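Local coordinates for solute-binding periplasmic protein of iron/siderophore ABC transporter (Yersinia pestis, PDB 6B2Y), which probably binds chelated iron in the periplasm and delivers it to an ABC transporter, acting as its substrate-binding protein, at residues A[209-212]-A[213-216]; A[239-242]-A[243-246]. One frame throughout, in Å; residues are numbered along the deposited sequence.

Contact 1. Residues A[209-212]-A[213-216]; sequences KIPE and DKKP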
ATOM      1  N   LYS A 209      18.487  13.534  11.457  1.00 34.82           N
ATOM      2  CA  LYS A 209      19.150  14.636  12.156  1.00 29.72           C
ATOM      3  C   LYS A 209      18.228  15.792  12.515  1.00 35.36           C
ATOM      4  O   LYS A 209      18.653  16.704  13.229  1.00 35.75           O
ATOM      5  CB  LYS A 209      20.307  15.177  11.311  1.00 35.91           C
ATOM      6  CG  LYS A 209      21.187  14.107  10.697  1.00 40.64           C
ATOM      7  CD  LYS A 209      22.158  13.541  11.714  1.00 46.12           C
ATOM      8  CE  LYS A 209      22.918  12.347  11.140  1.00 49.21           C
ATOM      9  NZ  LYS A 209      24.030  12.733  10.221  1.00 50.91           N
ATOM     10  N   ILE A 210      16.988  15.793  12.039  1.00 32.68           N
ATOM     11  CA  ILE A 210      16.108  16.948  12.240  1.00 28.19           C
ATOM     12  C   ILE A 210      15.555  16.936  13.660  1.00 29.84           C
ATOM     13  O   ILE A 210      14.921  15.953  14.069  1.00 29.93           O
ATOM     14  CB  ILE A 210      14.972  16.968  11.213  1.00 30.88           C
ATOM     15  CG1 ILE A 210      15.536  17.160   9.805  1.00 27.71           C
ATOM     16  CG2 ILE A 210      13.968  18.043  11.565  1.00 31.71           C
ATOM     17  CD1 ILE A 210      14.519  16.986   8.716  1.00 24.88           C
ATOM     18  N   PRO A 211      15.749  18.007  14.436  1.00 35.64           N
ATOM     19  CA  PRO A 211      15.205  18.039  15.796  1.00 35.23           C
ATOM     20  C   PRO A 211      13.688  18.000  15.792  1.00 30.97           C
ATOM     21  O   PRO A 211      13.034  18.489  14.872  1.00 34.87           O
ATOM     22  CB  PRO A 211      15.720  19.372  16.358  1.00 37.14           C
ATOM     23  CG  PRO A 211      16.822  19.780  15.449  1.00 39.07           C
ATOM     24  CD  PRO A 211      16.487  19.233  14.107  1.00 36.14           C
ATOM     25  N   GLU A 212      13.137  17.428  16.862  1.00 33.66           N
ATOM     26  CA  GLU A 212      11.696  17.218  16.953  1.00 35.19           C
ATOM     27  C   GLU A 212      10.924  18.530  16.829  1.00 34.48           C
ATOM     28  O   GLU A 212       9.887  18.587  16.155  1.00 34.38           O
ATOM     29  CB  GLU A 212      11.371  16.510  18.271  1.00 40.61           C
ATOM     30  CG  GLU A 212      10.161  15.598  18.223  1.00 47.60           C
ATOM     31  CD  GLU A 212      10.241  14.557  17.111  1.00 40.23           C
ATOM     32  OE1 GLU A 212       9.218  14.362  16.425  1.00 49.34           O
ATOM     33  OE2 GLU A 212      11.317  13.945  16.919  1.00 34.66           O
ATOM     34  N   ASP A 213      11.411  19.604  17.454  1.00 37.95           N
ATOM     35  CA  ASP A 213      10.637  20.845  17.426  1.00 32.95           C
ATOM     36  C   ASP A 213      10.828  21.648  16.138  1.00 34.75           C
ATOM     37  O   ASP A 213      10.379  22.797  16.071  1.00 33.80           O
ATOM     38  CB  ASP A 213      10.946  21.704  18.668  1.00 36.04           C
ATOM     39  CG  ASP A 213      12.356  22.290  18.678  1.00 37.97           C
ATOM     40  OD1 ASP A 213      13.162  22.024  17.766  1.00 36.68           O
ATOM     41  OD2 ASP A 213      12.661  23.032  19.648  1.00 42.99           O
ATOM     42  N   LYS A 214      11.456  21.067  15.118  1.00 30.71           N
ATOM     43  CA  LYS A 214      11.551  21.663  13.796  1.00 32.34           C
ATOM     44  C   LYS A 214      10.775  20.887  12.736  1.00 30.67           C
ATOM     45  O   LYS A 214      10.833  21.260  11.556  1.00 30.92           O
ATOM     46  CB  LYS A 214      13.020  21.756  13.370  1.00 32.68           C
ATOM     47  CG  LYS A 214      13.916  22.491  14.371  1.00 36.64           C
ATOM     48  CD  LYS A 214      15.131  23.075  13.683  1.00 43.24           C
ATOM     49  CE  LYS A 214      15.674  24.277  14.453  1.00 41.91           C
ATOM     50  NZ  LYS A 214      16.837  24.879  13.760  1.00 40.45           N
ATOM     51  N   LYS A 215      10.046  19.852  13.120  1.00 29.13           N
ATOM     52  CA  LYS A 215       9.270  18.965  12.251  1.00 29.38           C
ATOM     53  C   LYS A 215       7.855  19.505  12.032  1.00 29.99           C
ATOM     54  O   LYS A 215       7.177  19.880  13.000  1.00 30.68           O
ATOM     55  CB  LYS A 215       9.180  17.574  12.850  1.00 25.71           C
ATOM     56  CG  LYS A 215      10.510  16.880  12.901  1.00 26.11           C
ATOM     57  CD  LYS A 215      10.386  15.477  13.459  1.00 25.75           C
ATOM     58  CE  LYS A 215      11.749  14.796  13.444  1.00 28.87           C
ATOM     59  NZ  LYS A 215      11.633  13.372  13.891  1.00 27.24           N
ATOM     60  N   PRO A 216       7.377  19.514  10.791  1.00 25.21           N
ATOM     61  CA  PRO A 216       6.004  19.970  10.540  1.00 28.10           C
ATOM     62  C   PRO A 216       4.987  18.983  11.095  1.00 28.95           C
ATOM     63  O   PRO A 216       5.189  17.767  11.051  1.00 28.13           O
ATOM     64  CB  PRO A 216       5.933  20.033   9.014  1.00 28.24           C
ATOM     65  CG  PRO A 216       6.880  18.945   8.575  1.00 26.82           C
ATOM     66  CD  PRO A 216       8.023  19.007   9.573  1.00 27.21           C
TER
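K215 sends its CG anti to its own carbonyl carbon (chi1 -66°) and then runs out fully extended, while E212 bends back at chi2 (54°); together these torsions bring the ammonium to the carboxylate. The salt bridge is 3.1 Å from K215 NZ to E212 OE2, with NZ on the syn side of that oxygen but 31° out of the carboxylate plane. The other oxygen, E212 OE1, lies alongside the lysine chain, 3.4 Å from K215 CD, so the carboxylate also touches the lysine methylenes near its end. From the I210 side, the carbonyl oxygen I210 O is 3.4 Å from K215 CE, and I210 CG2 packs on K215 CG at 3.9 Å. K214 takes another course, its CG and CD passing obliquely over the P211 ring. The backbone closes the turn twice: K214 N bonds to P211 O at 3.0 Å and K215 N to E212 O at 3.3 Å. Y351 touches both I210 and K215. Two successive i to i+3 bonds of this kind mark a short 3-10-like turn, here at the surface in the connection from helix 186-207 to strand 217-221.

Contact 2. Residues A[239-242]-A[243-246]; sequences MGDF and IDQA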
ATOM      1  N   MET A 239       0.386   4.404   7.701  1.00 17.81           N
ATOM      2  CA  MET A 239       1.028   5.535   7.059  1.00 18.37           C
ATOM      3  C   MET A 239       1.637   6.496   8.069  1.00 19.18           C
ATOM      4  O   MET A 239       2.501   7.294   7.691  1.00 19.48           O
ATOM      5  CB  MET A 239       0.020   6.259   6.153  1.00 18.55           C
ATOM      6  CG  MET A 239      -0.390   5.444   4.942  1.00 19.01           C
ATOM      7  SD  MET A 239      -0.472   6.539   3.519  1.00 23.22           S
ATOM      8  CE  MET A 239      -1.331   5.582   2.261  1.00 22.34           C
ATOM      9  N   GLY A 240       1.221   6.419   9.340  1.00 17.18           N
ATOM     10  CA  GLY A 240       1.946   7.111  10.395  1.00 20.91           C
ATOM     11  C   GLY A 240       3.426   6.785  10.388  1.00 21.16           C
ATOM     12  O   GLY A 240       4.268   7.657  10.624  1.00 20.29           O
ATOM     13  N   ASP A 241       3.770   5.518  10.109  1.00 18.94           N
ATOM     14  CA  ASP A 241       5.176   5.140   9.989  1.00 21.00           C
ATOM     15  C   ASP A 241       5.877   5.941   8.896  1.00 23.80           C
ATOM     16  O   ASP A 241       7.060   6.290   9.030  1.00 19.45           O
ATOM     17  CB  ASP A 241       5.296   3.636   9.690  1.00 19.54           C
ATOM     18  CG  ASP A 241       5.105   2.770  10.924  1.00 22.31           C
ATOM     19  OD1 ASP A 241       4.889   3.330  12.025  1.00 21.77           O
ATOM     20  OD2 ASP A 241       5.186   1.525  10.794  1.00 20.21           O
ATOM     21  N   PHE A 242       5.187   6.197   7.780  1.00 20.31           N
ATOM     22  CA  PHE A 242       5.820   6.952   6.697  1.00 19.59           C
ATOM     23  C   PHE A 242       6.025   8.402   7.091  1.00 19.26           C
ATOM     24  O   PHE A 242       7.039   9.013   6.724  1.00 19.01           O
ATOM     25  CB  PHE A 242       4.978   6.900   5.419  1.00 19.95           C
ATOM     26  CG  PHE A 242       4.524   5.516   5.034  1.00 18.64           C
ATOM     27  CD1 PHE A 242       5.258   4.393   5.386  1.00 26.15           C
ATOM     28  CD2 PHE A 242       3.361   5.354   4.281  1.00 24.31           C
ATOM     29  CE1 PHE A 242       4.825   3.122   5.019  1.00 22.90           C
ATOM     30  CE2 PHE A 242       2.931   4.098   3.917  1.00 24.83           C
ATOM     31  CZ  PHE A 242       3.653   2.989   4.292  1.00 22.79           C
ATOM     32  N   ILE A 243       5.047   8.980   7.787  1.00 19.14           N
ATOM     33  CA  ILE A 243       5.207  10.338   8.299  1.00 19.55           C
ATOM     34  C   ILE A 243       6.444  10.430   9.189  1.00 19.77           C
ATOM     35  O   ILE A 243       7.287  11.323   9.012  1.00 20.84           O
ATOM     36  CB  ILE A 243       3.939  10.772   9.049  1.00 18.40           C
ATOM     37  CG1 ILE A 243       2.790  10.921   8.049  1.00 20.19           C
ATOM     38  CG2 ILE A 243       4.164  12.089   9.797  1.00 24.27           C
ATOM     39  CD1 ILE A 243       1.443  11.131   8.726  1.00 23.67           C
ATOM     40  N   ASP A 244       6.568   9.497  10.143  1.00 21.13           N
ATOM     41  CA  ASP A 244       7.721   9.454  11.046  1.00 23.69           C
ATOM     42  C   ASP A 244       9.032   9.418  10.267  1.00 23.40           C
ATOM     43  O   ASP A 244       9.933  10.231  10.508  1.00 25.07           O
ATOM     44  CB  ASP A 244       7.644   8.233  11.982  1.00 23.55           C
ATOM     45  CG  ASP A 244       6.448   8.263  12.933  1.00 24.56           C
ATOM     46  OD1 ASP A 244       5.716   9.272  12.998  1.00 27.46           O
ATOM     47  OD2 ASP A 244       6.224   7.246  13.633  1.00 28.66           O
ATOM     48  N   GLN A 245       9.172   8.459   9.342  1.00 21.04           N
ATOM     49  CA  GLN A 245      10.437   8.313   8.630  1.00 20.25           C
ATOM     50  C   GLN A 245      10.736   9.520   7.759  1.00 21.15           C
ATOM     51  O   GLN A 245      11.905   9.842   7.520  1.00 23.77           O
ATOM     52  CB  GLN A 245      10.427   7.051   7.762  1.00 22.92           C
ATOM     53  CG  GLN A 245      10.432   5.760   8.561  1.00 25.83           C
ATOM     54  CD  GLN A 245      10.362   4.529   7.664  1.00 28.12           C
ATOM     55  OE1 GLN A 245      11.381   3.910   7.371  1.00 30.13           O
ATOM     56  NE2 GLN A 245       9.155   4.169   7.238  1.00 28.88           N
ATOM     57  N   ALA A 246       9.695  10.195   7.269  1.00 21.52           N
ATOM     58  CA  ALA A 246       9.883  11.368   6.433  1.00 22.14           C
ATOM     59  C   ALA A 246      10.108  12.620   7.260  1.00 23.39           C
ATOM     60  O   ALA A 246      10.173  13.714   6.694  1.00 23.97           O
ATOM     61  CB  ALA A 246       8.679  11.559   5.499  1.00 19.43           C
TER
HETATM   62  O   HOH W   1       4.247   5.619  13.717  1.00 24.13           O
HETATM   63  O   HOH W   2       7.378   4.988  13.207  1.00 33.94           O
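Q245 lies back along the helix towards D241, its CG beside the backbone N (chi1 -69°) and its chain extended from there. These torsions, with the final turn of the amide, put the side-chain NE2 3.5 Å from D241 O, a weak bond with an N-H...O angle of 154°. D241 O also takes the ordinary helical bond, from Q245 N at 3.0 Å. The same NE2 sits at the edge of the F242 ring, near its plane, 4.3 Å from CD1, and the ring itself reaches I343 of helix 340-350 and P168.

One turn apart on the polar side, the carboxylates of D241 and D244 stand with D241 OD1 4.4 Å from D244 OD2. Two waters bridge this gap between like charges, each 2.6 Å from D244 OD2, which probably eases their repulsion. With its CG beside the backbone N, D244 folds its carboxylate back towards G240 O, 3.2 Å from OD1; no bond forms between these two acceptors, and G240 O takes D244 N instead. D244 OD2 also has a salt bridge to K253, and D241 OD2 accepts a hydrogen bond from L169 N in helix 168-182; a bound sodium ion is about 4 Å from the D244 side chain.

I243 turns its hydrocarbon to V218 and I220 of strand 217-221, and M239 also meets I220. At the far end A246 N reaches F242 O at 3.0 Å, with the N-H...O angle down to 145° where the chain leaves helical geometry. What results is a short, largely buried helix of regular i to i+4 bonds, packed between a strand of the mixed sheet and neighbouring helices in a lobe of the periplasmic binding protein fold.

Contact 1 closes before contact 2 opens along the chain, and strands 217-221 and 232-234 come between them: 209-216 leads from helix 186-207 into strand 217-221, whereas 239-246 follows later and packs on that strand. Their centres are 13 Å apart and their nearest atoms about 5 Å, without touching, on the same side of the chain's centre. Depth separates them, since contact 1 is a surface turn and contact 2 is buried. P216 also pairs through its backbone with N249 of edge strand 249-250, just after helix 239-245, so both border the same edge of the mixed sheet. The turn feeds strand 217-221 and the helix covers it; both thus belong to the lobe built on that sheet.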